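Local atomic coordinates of uncharacterized protein (Bacteroides ovatus, PDB entry 3P02), a protein that is of unknown function but joins an N-terminal domain, probably E-set-like, to a BT_3044-like C-terminal domain built round a large antiparallel sheet. Residues Trp4-Phe9 with Pro140-Arg145; Lys10-Phe15 with Asp53-Ser58; Asn186-Ser191 with Lys211-Phe216; Tyr249-Glu254 with Thr265-Ser270. All coordinates share one frame; numbering follows the deposited sequence. Where two conformers were deposited one is given.

Contact 1. Residues Trp4-Phe9 with Pro140-Arg145; sequences WTDEQF and PRKYYR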
# COMPACT_ATOMS: atom_id res chain seq x y z
N TRP A 4 -27.44 -5.21 -31.22
CA TRP A 4 -27.06 -4.91 -29.85
C TRP A 4 -27.80 -3.69 -29.29
O TRP A 4 -27.97 -2.69 -30.01
CB TRP A 4 -25.54 -4.69 -29.75
CG TRP A 4 -24.71 -5.94 -29.84
CD1 TRP A 4 -25.06 -7.19 -29.40
CD2 TRP A 4 -23.36 -6.04 -30.30
NE1 TRP A 4 -24.02 -8.07 -29.61
CE2 TRP A 4 -22.97 -7.39 -30.16
CE3 TRP A 4 -22.45 -5.12 -30.84
CZ2 TRP A 4 -21.71 -7.85 -30.57
CZ3 TRP A 4 -21.19 -5.57 -31.21
CH2 TRP A 4 -20.83 -6.92 -31.08
N THR A 5 -28.28 -3.79 -28.03
CA THR A 5 -28.99 -2.70 -27.34
C THR A 5 -28.35 -2.42 -25.97
O THR A 5 -27.84 -3.34 -25.34
CB THR A 5 -30.51 -2.98 -27.16
OG1 THR A 5 -30.73 -3.95 -26.14
CG2 THR A 5 -31.22 -3.36 -28.47
N ASP A 6 -28.45 -1.17 -25.50
CA ASP A 6 -27.93 -0.74 -24.20
C ASP A 6 -28.56 -1.55 -23.04
O ASP A 6 -27.87 -1.89 -22.08
CB ASP A 6 -28.20 0.76 -23.99
CG ASP A 6 -27.12 1.51 -23.23
OD1 ASP A 6 -26.59 0.94 -22.23
OD2 ASP A 6 -26.83 2.66 -23.60
N GLU A 7 -29.86 -1.88 -23.18
CA GLU A 7 -30.65 -2.64 -22.20
C GLU A 7 -30.19 -4.10 -22.12
O GLU A 7 -30.13 -4.63 -21.01
CB GLU A 7 -32.16 -2.55 -22.51
CG GLU A 7 -32.75 -1.16 -22.29
CD GLU A 7 -32.36 -0.09 -23.30
OE1 GLU A 7 -32.41 -0.38 -24.52
OE2 GLU A 7 -31.98 1.02 -22.87
N GLN A 8 -29.84 -4.73 -23.29
CA GLN A 8 -29.34 -6.10 -23.38
C GLN A 8 -28.04 -6.25 -22.57
O GLN A 8 -27.78 -7.30 -21.99
CB GLN A 8 -29.10 -6.49 -24.84
CG GLN A 8 -29.00 -7.99 -25.10
CD GLN A 8 -28.33 -8.32 -26.42
OE1 GLN A 8 -27.42 -9.15 -26.48
NE2 GLN A 8 -28.77 -7.70 -27.51
N PHE A 9 -27.23 -5.19 -22.54
CA PHE A 9 -25.97 -5.19 -21.79
C PHE A 9 -26.20 -4.71 -20.35
O PHE A 9 -25.35 -4.92 -19.48
CB PHE A 9 -24.91 -4.36 -22.50
CG PHE A 9 -24.50 -4.93 -23.83
CD1 PHE A 9 -23.60 -5.99 -23.90
CD2 PHE A 9 -25.03 -4.44 -25.02
CE1 PHE A 9 -23.25 -6.55 -25.13
CE2 PHE A 9 -24.66 -4.98 -26.25
CZ PHE A 9 -23.77 -6.04 -26.30
N PRO A 140 -16.57 -4.03 -22.47
CA PRO A 140 -16.39 -4.52 -21.08
C PRO A 140 -16.07 -3.41 -20.09
O PRO A 140 -16.41 -3.52 -18.91
CB PRO A 140 -15.23 -5.52 -21.22
CG PRO A 140 -14.47 -5.03 -22.44
CD PRO A 140 -15.57 -4.61 -23.38
N ARG A 141 -15.39 -2.35 -20.55
CA ARG A 141 -15.01 -1.24 -19.70
C ARG A 141 -16.25 -0.41 -19.29
O ARG A 141 -16.44 -0.13 -18.10
CB ARG A 141 -13.97 -0.38 -20.43
CG ARG A 141 -13.45 0.83 -19.67
CD ARG A 141 -12.38 1.52 -20.51
NE ARG A 141 -11.07 0.91 -20.32
CZ ARG A 141 -9.97 1.33 -20.94
NH1 ARG A 141 -10.03 2.32 -21.82
NH2 ARG A 141 -8.81 0.74 -20.70
N LYS A 142 -17.09 -0.06 -20.28
CA LYS A 142 -18.29 0.72 -20.08
C LYS A 142 -19.21 0.06 -19.04
O LYS A 142 -19.76 0.76 -18.18
CB LYS A 142 -19.04 0.92 -21.41
CG LYS A 142 -20.40 1.61 -21.27
CD LYS A 142 -21.12 1.72 -22.61
CE LYS A 142 -22.58 2.12 -22.44
NZ LYS A 142 -22.74 3.45 -21.80
N TYR A 143 -19.31 -1.27 -19.10
CA TYR A 143 -20.22 -2.02 -18.24
C TYR A 143 -19.57 -2.61 -17.00
O TYR A 143 -20.19 -3.45 -16.36
CB TYR A 143 -20.92 -3.11 -19.04
CG TYR A 143 -21.84 -2.51 -20.08
CD1 TYR A 143 -22.96 -1.77 -19.71
CD2 TYR A 143 -21.56 -2.64 -21.44
CE1 TYR A 143 -23.78 -1.17 -20.67
CE2 TYR A 143 -22.38 -2.06 -22.40
CZ TYR A 143 -23.48 -1.31 -22.01
OH TYR A 143 -24.30 -0.74 -22.96
N TYR A 144 -18.36 -2.15 -16.64
CA TYR A 144 -17.66 -2.54 -15.42
C TYR A 144 -17.60 -4.06 -15.23
O TYR A 144 -17.81 -4.55 -14.11
CB TYR A 144 -18.32 -1.88 -14.18
CG TYR A 144 -18.57 -0.40 -14.34
CD1 TYR A 144 -17.55 0.52 -14.15
CD2 TYR A 144 -19.82 0.08 -14.72
CE1 TYR A 144 -17.77 1.89 -14.35
CE2 TYR A 144 -20.05 1.44 -14.92
CZ TYR A 144 -19.03 2.34 -14.71
OH TYR A 144 -19.25 3.69 -14.88
N ARG A 145 -17.21 -4.81 -16.28
CA ARG A 145 -17.09 -6.26 -16.14
C ARG A 145 -15.83 -6.66 -15.37
O ARG A 145 -15.79 -7.78 -14.86
CB ARG A 145 -17.03 -6.97 -17.51
CG ARG A 145 -18.19 -6.72 -18.43
CD ARG A 145 -19.56 -7.01 -17.85
NE ARG A 145 -20.52 -6.73 -18.91
CZ ARG A 145 -21.76 -6.31 -18.74
NH1 ARG A 145 -22.26 -6.16 -17.51
NH2 ARG A 145 -22.51 -5.99 -19.79
O HOH W 1 -24.52 -4.67 -16.76
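Tyr143, third residue of the type I beta turn Arg141-Tyr144 in the loop between strands 122-130 and 146-154, packs along the short, weakly bonded helix 6-9 against Asp6 and Phe9. Its ring is held from two directions. Phe9 CB sits over one face, 3.6 Å from the Tyr143 ring centroid, in a CH-pi contact. The two rings are nearly parallel, at 17°, but slid so far apart that they barely overlap; the methylene does the touching. At the ring edge, Tyr143 OH donates to Asp6 OD1 over 2.9 Å, coming from above the carboxylate, whose plane stands almost upright to the ring. Tyrosine suits this place because its flat face packs and its far end bonds. A leucine in its place would probably leave Asp6 OD1 without this donor and Phe9 CB without a flat surface to rest on. The Arg145 chain, bent at chi2 (-54°), sets its guanidinium with Tyr143 CB over the centre of one face. NH1 bonds to Ile13 O and to a water that lies within hydrogen-bonding distance of Phe9 O. Arg145 NH2 itself meets a lone pair of Phe9 O, in both planes, at 3.1 Å and an almost straight 176°.

Contact 2. Residues Lys10-Phe15 with Asp53-Ser58; sequences KQLISF and DDRLVS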
# COMPACT_ATOMS: atom_id res chain seq x y z
N LYS A 10 -27.38 -4.09 -20.11
CA LYS A 10 -27.82 -3.60 -18.80
C LYS A 10 -28.86 -4.59 -18.17
O LYS A 10 -29.83 -4.17 -17.51
CB LYS A 10 -28.31 -2.15 -18.85
CG LYS A 10 -27.15 -1.16 -18.87
CD LYS A 10 -27.47 0.15 -18.18
CE LYS A 10 -27.93 1.22 -19.14
NZ LYS A 10 -27.63 2.58 -18.62
N GLN A 11 -28.62 -5.89 -18.37
CA GLN A 11 -29.34 -7.03 -17.78
C GLN A 11 -28.28 -8.09 -17.42
O GLN A 11 -28.60 -9.15 -16.89
CB GLN A 11 -30.48 -7.57 -18.67
CG GLN A 11 -30.12 -7.95 -20.11
CD GLN A 11 -29.63 -9.37 -20.32
OE1 GLN A 11 -29.78 -10.27 -19.47
NE2 GLN A 11 -29.08 -9.62 -21.50
N LEU A 12 -27.01 -7.76 -17.70
CA LEU A 12 -25.85 -8.58 -17.42
C LEU A 12 -25.22 -8.17 -16.09
O LEU A 12 -25.69 -7.24 -15.42
CB LEU A 12 -24.84 -8.53 -18.57
CG LEU A 12 -25.39 -9.01 -19.96
CD1 LEU A 12 -24.36 -8.78 -21.05
CD2 LEU A 12 -25.81 -10.48 -19.92
N ILE A 13 -24.19 -8.90 -15.70
CA ILE A 13 -23.60 -8.75 -14.38
C ILE A 13 -22.31 -7.94 -14.41
O ILE A 13 -21.56 -8.01 -15.37
CB ILE A 13 -23.41 -10.17 -13.83
CG1 ILE A 13 -24.81 -10.88 -13.76
CG2 ILE A 13 -22.71 -10.18 -12.46
CD1 ILE A 13 -24.75 -12.27 -13.75
N SER A 14 -22.08 -7.15 -13.36
CA SER A 14 -20.90 -6.30 -13.30
C SER A 14 -20.39 -6.19 -11.88
O SER A 14 -21.06 -6.65 -10.95
CB SER A 14 -21.25 -4.91 -13.81
OG SER A 14 -22.25 -4.31 -13.00
N PHE A 15 -19.24 -5.52 -11.72
CA PHE A 15 -18.72 -5.22 -10.40
C PHE A 15 -19.08 -3.80 -10.00
O PHE A 15 -19.17 -2.91 -10.86
CB PHE A 15 -17.20 -5.40 -10.33
CG PHE A 15 -16.73 -6.81 -10.42
CD1 PHE A 15 -17.15 -7.77 -9.48
CD2 PHE A 15 -15.86 -7.21 -11.43
CE1 PHE A 15 -16.68 -9.09 -9.56
CE2 PHE A 15 -15.36 -8.52 -11.48
CZ PHE A 15 -15.79 -9.45 -10.54
N ASP A 53 -34.64 -16.34 -13.98
CA ASP A 53 -33.82 -17.54 -13.86
C ASP A 53 -32.59 -17.33 -12.98
O ASP A 53 -32.08 -16.20 -12.93
CB ASP A 53 -33.35 -18.00 -15.25
CG ASP A 53 -34.45 -18.06 -16.28
OD1 ASP A 53 -35.41 -18.85 -16.08
OD2 ASP A 53 -34.39 -17.30 -17.27
N ASP A 54 -32.09 -18.42 -12.35
CA ASP A 54 -30.84 -18.37 -11.56
C ASP A 54 -29.67 -18.12 -12.49
O ASP A 54 -29.65 -18.63 -13.62
CB ASP A 54 -30.63 -19.65 -10.75
CG ASP A 54 -31.50 -19.83 -9.52
OD1 ASP A 54 -32.44 -19.01 -9.32
OD2 ASP A 54 -31.28 -20.80 -8.79
N ARG A 55 -28.72 -17.30 -12.05
CA ARG A 55 -27.55 -16.95 -12.87
C ARG A 55 -26.34 -17.70 -12.38
O ARG A 55 -26.03 -17.61 -11.20
CB ARG A 55 -27.26 -15.43 -12.82
CG ARG A 55 -28.47 -14.49 -13.05
CD ARG A 55 -29.00 -14.50 -14.48
NE ARG A 55 -28.19 -13.63 -15.34
CZ ARG A 55 -28.45 -12.35 -15.58
NH1 ARG A 55 -29.52 -11.77 -15.05
NH2 ARG A 55 -27.66 -11.64 -16.37
N LEU A 56 -25.63 -18.42 -13.27
CA LEU A 56 -24.37 -19.04 -12.87
C LEU A 56 -23.25 -18.13 -13.39
O LEU A 56 -23.02 -17.98 -14.60
CB LEU A 56 -24.23 -20.50 -13.32
CG LEU A 56 -23.00 -21.28 -12.79
CD1 LEU A 56 -22.98 -21.36 -11.26
CD2 LEU A 56 -22.95 -22.69 -13.38
N VAL A 57 -22.60 -17.46 -12.45
CA VAL A 57 -21.60 -16.45 -12.74
C VAL A 57 -20.20 -17.01 -12.57
O VAL A 57 -19.98 -17.78 -11.64
CB VAL A 57 -21.85 -15.27 -11.76
CG1 VAL A 57 -21.03 -14.07 -12.15
CG2 VAL A 57 -23.34 -14.89 -11.75
N SER A 58 -19.29 -16.64 -13.49
CA SER A 58 -17.90 -17.07 -13.40
C SER A 58 -16.99 -15.87 -13.17
O SER A 58 -17.28 -14.77 -13.65
CB SER A 58 -17.46 -17.84 -14.64
OG SER A 58 -17.10 -17.01 -15.72
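Between the two sheets of what is probably an E-set-like beta sandwich, Arg55 and Val57 on strand 55-61 face Gln11 and Ile13, where the chain enters strand 13-15. The polar part of the contact is a grip on a backbone carbonyl: Arg55 NH2 donates to Gln11 O at 2.7 Å with an N-H...O angle of 166°. The donor lies in the carbonyl plane on a lone pair, and the oxygen is close to the guanidinium plane, so the two groups meet edge on. Arg55 NH1 adds a weak, bent second bond to the same oxygen at 3.3 Å, while Arg55 NE forms a salt bridge with Glu130 OE2. Arginine suits the place because its long chain can fold at chi2 (-70°) and chi3 (-81°), bringing the guanidinium round to the loop while its face remains available to carbon. Ile13 CG1 lies over that face, 3.9 Å from Arg55 NH2, the two chains sliding past each other in opposite directions. A methionine here would probably leave Gln11 O without its charged donor and Glu130 without its salt-bridge mate. Deeper in, the branched residues Ile13 and Val57 reach toward each other tip to tip, Ile13 CD1 meeting Val57 CG2 at 3.6 Å. Strand 122-130, paired with 55-61, supplies Glu130 and also Val128, which packs against Val57. Strand 36-45, the partner of 13-15, brings Val43 against Ile13 and Val45 against both Ile13 and Arg55.

Contact 3. Residues Asn186-Ser191 with Lys211-Phe216; sequences NVVTDS and KVFLQF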
# COMPACT_ATOMS: atom_id res chain seq x y z
N ASN A 186 6.90 1.55 4.36
CA ASN A 186 6.34 0.34 3.73
C ASN A 186 6.44 -0.82 4.70
O ASN A 186 7.31 -0.82 5.56
CB ASN A 186 7.09 0.07 2.46
CG ASN A 186 7.17 1.31 1.60
OD1 ASN A 186 6.15 1.81 1.13
ND2 ASN A 186 8.33 1.95 1.55
N VAL A 187 5.56 -1.80 4.55
CA VAL A 187 5.47 -2.91 5.50
C VAL A 187 6.31 -4.13 5.15
O VAL A 187 6.25 -4.62 4.02
CB VAL A 187 3.95 -3.30 5.61
CG1 VAL A 187 3.77 -4.57 6.46
CG2 VAL A 187 3.12 -2.15 6.18
N VAL A 188 6.99 -4.71 6.17
CA VAL A 188 7.68 -5.99 6.05
C VAL A 188 6.92 -7.00 6.96
O VAL A 188 6.51 -8.07 6.51
CB VAL A 188 9.19 -5.89 6.40
CG1 VAL A 188 9.90 -7.21 6.12
CG2 VAL A 188 9.87 -4.74 5.61
N THR A 189 6.80 -6.66 8.26
CA THR A 189 6.07 -7.49 9.23
C THR A 189 5.17 -6.56 10.06
O THR A 189 4.97 -5.40 9.68
CB THR A 189 7.05 -8.27 10.14
OG1 THR A 189 7.75 -7.34 10.98
CG2 THR A 189 8.05 -9.14 9.37
N ASP A 190 4.68 -7.03 11.22
CA ASP A 190 3.88 -6.13 12.05
C ASP A 190 4.77 -5.07 12.75
O ASP A 190 4.24 -4.05 13.19
CB ASP A 190 3.05 -6.91 13.09
CG ASP A 190 3.85 -7.74 14.10
OD1 ASP A 190 5.04 -7.99 13.85
OD2 ASP A 190 3.23 -8.26 15.05
N SER A 191 6.11 -5.29 12.86
CA SER A 191 6.99 -4.37 13.58
C SER A 191 8.14 -3.81 12.72
O SER A 191 8.80 -2.87 13.14
CB SER A 191 7.59 -5.04 14.82
OG SER A 191 8.50 -6.09 14.50
N LYS A 211 16.64 1.03 0.10
CA LYS A 211 15.82 0.61 1.23
C LYS A 211 16.56 0.67 2.57
O LYS A 211 17.67 0.13 2.73
CB LYS A 211 15.34 -0.83 1.01
CG LYS A 211 14.23 -0.93 -0.05
CD LYS A 211 13.92 -2.38 -0.44
CE LYS A 211 13.30 -3.16 0.70
NZ LYS A 211 13.13 -4.60 0.36
N VAL A 212 15.92 1.33 3.54
CA VAL A 212 16.43 1.43 4.92
C VAL A 212 15.35 0.86 5.81
O VAL A 212 14.21 1.33 5.78
CB VAL A 212 16.82 2.87 5.31
CG1 VAL A 212 17.24 2.90 6.79
CG2 VAL A 212 17.94 3.39 4.41
N PHE A 213 15.70 -0.17 6.58
CA PHE A 213 14.75 -0.86 7.43
C PHE A 213 14.74 -0.28 8.83
O PHE A 213 15.79 0.12 9.35
CB PHE A 213 15.11 -2.35 7.52
CG PHE A 213 15.00 -3.12 6.22
CD1 PHE A 213 16.06 -3.13 5.30
CD2 PHE A 213 13.84 -3.80 5.90
CE1 PHE A 213 15.93 -3.79 4.06
CE2 PHE A 213 13.72 -4.48 4.67
CZ PHE A 213 14.77 -4.48 3.77
N LEU A 214 13.55 -0.25 9.42
CA LEU A 214 13.31 0.18 10.81
C LEU A 214 12.54 -0.87 11.52
O LEU A 214 11.52 -1.34 10.99
CB LEU A 214 12.51 1.51 10.87
CG LEU A 214 13.25 2.76 10.35
CD1 LEU A 214 12.25 3.91 10.10
CD2 LEU A 214 14.37 3.18 11.33
N GLN A 215 12.99 -1.21 12.73
CA GLN A 215 12.27 -2.17 13.55
C GLN A 215 11.83 -1.48 14.83
O GLN A 215 12.66 -0.88 15.51
CB GLN A 215 13.13 -3.40 13.86
CG GLN A 215 12.44 -4.45 14.74
CD GLN A 215 13.33 -5.63 14.99
OE1 GLN A 215 14.31 -5.87 14.27
NE2 GLN A 215 13.02 -6.42 16.00
N PHE A 216 10.53 -1.56 15.13
CA PHE A 216 9.96 -0.98 16.34
C PHE A 216 9.93 -2.06 17.41
O PHE A 216 9.11 -2.97 17.34
CB PHE A 216 8.53 -0.48 16.04
CG PHE A 216 8.51 0.68 15.08
CD1 PHE A 216 8.59 0.47 13.69
CD2 PHE A 216 8.45 1.99 15.54
CE1 PHE A 216 8.59 1.55 12.81
CE2 PHE A 216 8.42 3.07 14.65
CZ PHE A 216 8.51 2.84 13.28
O HOH W 2 10.05 -6.09 16.92
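At the tight connection between antiparallel strands 182-187 and 192-196, Ser191 and Val188 meet strand 211-220, the neighbour of 192-196, through Phe216 and Phe213. The connection contains an ST turn: Thr189 OG1 accepts from Ser191 N at 3.2 Å, and it also accepts from Ile192 N, a role that suits threonine because its short hydroxyl folds back onto its own chain. The same residue, Ser191, begins the pairing with strand 211-220. Phe216 N donates to Ser191 O at 2.9 Å, nearly straight at 175°. The same oxygen is approached by Gln215 CA at 3.6 Å in a CA-H...O contact, and by the edge of the Phe216 ring, whose CD1 lies 3.4 Å away in the ring plane. Three groups of the strand thus gather round one carbonyl. At the other end of the connection the contact is apolar. Val188 CG2 touches the Phe213 ring at its edge, 4.0 Å from CE2; with CG1 anti to the backbone N (chi1 -174°), CG2 is the methyl left to meet it. Both phenylalanines pack further into aromatic surroundings: Phe213 stacks with Trp233, and Phe216 stacks with Phe157 and meets Tyr249 edge-to-face. A water takes a bond from Gln215 NE2 and gives one to Phe216 O, and also reaches Ser191 OG; two conformers of Gln215 and Ser191 make this bridge less certain. Taken together, this is the turn of the hairpin 182-187/192-196, whose last residue starts the pairing of 192-196 with strand 211-220, as in an antiparallel meander.

Contact 4. Residues Tyr249-Glu254 with Thr265-Ser270; sequences YKVSSE and TYIVIS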
# COMPACT_ATOMS: atom_id res chain seq x y z
N TYR A 249 11.67 5.71 19.60
CA TYR A 249 10.34 6.21 19.26
C TYR A 249 9.48 6.30 20.49
O TYR A 249 9.73 5.66 21.52
CB TYR A 249 9.63 5.37 18.18
CG TYR A 249 9.14 4.01 18.64
CD1 TYR A 249 10.03 2.95 18.81
CD2 TYR A 249 7.79 3.77 18.84
CE1 TYR A 249 9.58 1.68 19.15
CE2 TYR A 249 7.33 2.49 19.20
CZ TYR A 249 8.23 1.46 19.36
OH TYR A 249 7.79 0.22 19.77
N LYS A 250 8.44 7.12 20.35
CA LYS A 250 7.39 7.29 21.34
C LYS A 250 6.07 7.18 20.64
O LYS A 250 5.93 7.61 19.48
CB LYS A 250 7.51 8.64 22.06
CG LYS A 250 8.73 8.77 22.97
CD LYS A 250 8.66 10.06 23.81
CE LYS A 250 7.77 9.90 25.03
NZ LYS A 250 7.63 11.17 25.79
N VAL A 251 5.12 6.56 21.31
CA VAL A 251 3.76 6.37 20.81
C VAL A 251 2.83 6.94 21.85
O VAL A 251 2.94 6.55 23.02
CB VAL A 251 3.38 4.90 20.49
CG1 VAL A 251 1.93 4.81 20.01
CG2 VAL A 251 4.28 4.29 19.46
N SER A 252 1.88 7.78 21.45
CA SER A 252 0.87 8.34 22.36
C SER A 252 -0.41 8.56 21.61
O SER A 252 -0.41 8.68 20.38
CB SER A 252 1.34 9.67 22.97
OG SER A 252 1.69 10.57 21.94
N SER A 253 -1.51 8.59 22.34
CA SER A 253 -2.83 8.83 21.77
C SER A 253 -3.61 9.68 22.70
O SER A 253 -3.36 9.66 23.92
CB SER A 253 -3.59 7.52 21.56
OG SER A 253 -3.03 6.74 20.51
N GLU A 254 -4.56 10.42 22.16
CA GLU A 254 -5.51 11.21 22.93
C GLU A 254 -6.78 11.33 22.12
O GLU A 254 -6.74 11.35 20.89
CB GLU A 254 -4.96 12.59 23.31
CG GLU A 254 -4.85 13.54 22.13
CD GLU A 254 -4.05 14.81 22.36
OE1 GLU A 254 -3.83 15.17 23.54
OE2 GLU A 254 -3.64 15.43 21.36
N THR A 265 -3.54 9.63 17.12
CA THR A 265 -2.44 8.73 17.47
C THR A 265 -1.15 9.30 16.90
O THR A 265 -1.06 9.55 15.68
CB THR A 265 -2.70 7.30 17.00
OG1 THR A 265 -3.80 6.80 17.77
CG2 THR A 265 -1.48 6.39 17.20
N TYR A 266 -0.14 9.47 17.77
CA TYR A 266 1.15 10.05 17.35
C TYR A 266 2.27 9.06 17.51
O TYR A 266 2.35 8.37 18.53
CB TYR A 266 1.47 11.30 18.22
CG TYR A 266 0.31 12.26 18.37
CD1 TYR A 266 -0.06 13.12 17.34
CD2 TYR A 266 -0.41 12.32 19.56
CE1 TYR A 266 -1.13 14.00 17.48
CE2 TYR A 266 -1.47 13.21 19.72
CZ TYR A 266 -1.82 14.06 18.68
OH TYR A 266 -2.87 14.92 18.85
N ILE A 267 3.12 8.96 16.48
CA ILE A 267 4.34 8.17 16.55
C ILE A 267 5.44 9.12 16.18
O ILE A 267 5.38 9.74 15.12
CB ILE A 267 4.35 6.89 15.68
CG1 ILE A 267 3.17 5.99 16.06
CG2 ILE A 267 5.69 6.12 15.88
CD1 ILE A 267 2.96 4.82 15.09
N VAL A 268 6.44 9.25 17.05
CA VAL A 268 7.55 10.15 16.76
C VAL A 268 8.82 9.33 16.84
O VAL A 268 9.08 8.70 17.86
CB VAL A 268 7.59 11.40 17.67
CG1 VAL A 268 8.77 12.31 17.28
CG2 VAL A 268 6.28 12.18 17.61
N ILE A 269 9.59 9.30 15.75
CA ILE A 269 10.87 8.59 15.65
C ILE A 269 11.98 9.63 15.74
O ILE A 269 11.95 10.62 15.00
CB ILE A 269 10.97 7.78 14.33
CG1 ILE A 269 9.77 6.78 14.15
CG2 ILE A 269 12.33 7.09 14.19
CD1 ILE A 269 9.61 6.27 12.72
N SER A 270 12.97 9.39 16.59
CA SER A 270 14.09 10.32 16.74
C SER A 270 15.42 9.60 16.65
O SER A 270 15.45 8.37 16.53
CB SER A 270 14.00 11.06 18.08
OG SER A 270 12.78 11.77 18.23
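Lys250 and Val268 form a hydrogen-bonded antiparallel pair, with Lys250 N donating to Val268 O and Val268 N returning to Lys250 O, both at 3.0 Å. Two residues along, Ser252 and Tyr266 repeat the exchange: Ser252 N reaches Tyr266 O, and Tyr266 N gives the shorter bond, 2.7 Å to Ser252 O with an N-H...O angle of 177°. All four amides and all four carbonyls of these pairs are therefore satisfied across the strands. Carbonyls also receive CA-H...O contacts, as from Val251 CA to Tyr266 O at 3.3 Å. The polar side chains pair too. Ser253 OG and Thr265 OG1 are 2.8 Å apart and hydrogen-bonded, each hydroxyl able to serve as donor, which makes small alcohols apt neighbours here. On the opposite face, Tyr266 OH donates to Glu254 OE2 at 2.7 Å on the anti side of the carboxylate, whose plane is turned 80° from the ring. Glu254 reaches it by an extended chain beyond CG (chi2 -167°), while Ser252 OG lies at the ring edge. Tyr249 OH bonds outside the pair, to Thr217 O. On the face of Thr265, Val251, Ile267, Ile269 and the ring of Tyr249 make the apolar part; Val251 CG2 and Ile267 CG1 lie side by side at 4.0 Å. Such regular pairing is that of a long beta hairpin, strands 242-255 and 262-278, within the large antiparallel sheet.

The four contacts fall into two groups on opposite sides of the chain's centre. Contacts 1 and 2 lie at one end and touch: Tyr144 O is 3.0 Å from Phe15 N, and contact 2 is nested inside the loop closed by contact 1. Contact 2 is buried between two sheets; contact 1 is only partly buried. In both, an arginine grips a backbone carbonyl. Contacts 3 and 4 share the ten-strand sheet, where backbone bonding leads: a single bond in contact 3, a continuous pairing in contact 4. Both are partly buried, contact 4 having the more exposed residues, notably on its Lys250 face. Phe216 joins them, its CZ lying 3.6 Å from Ile269 CD1.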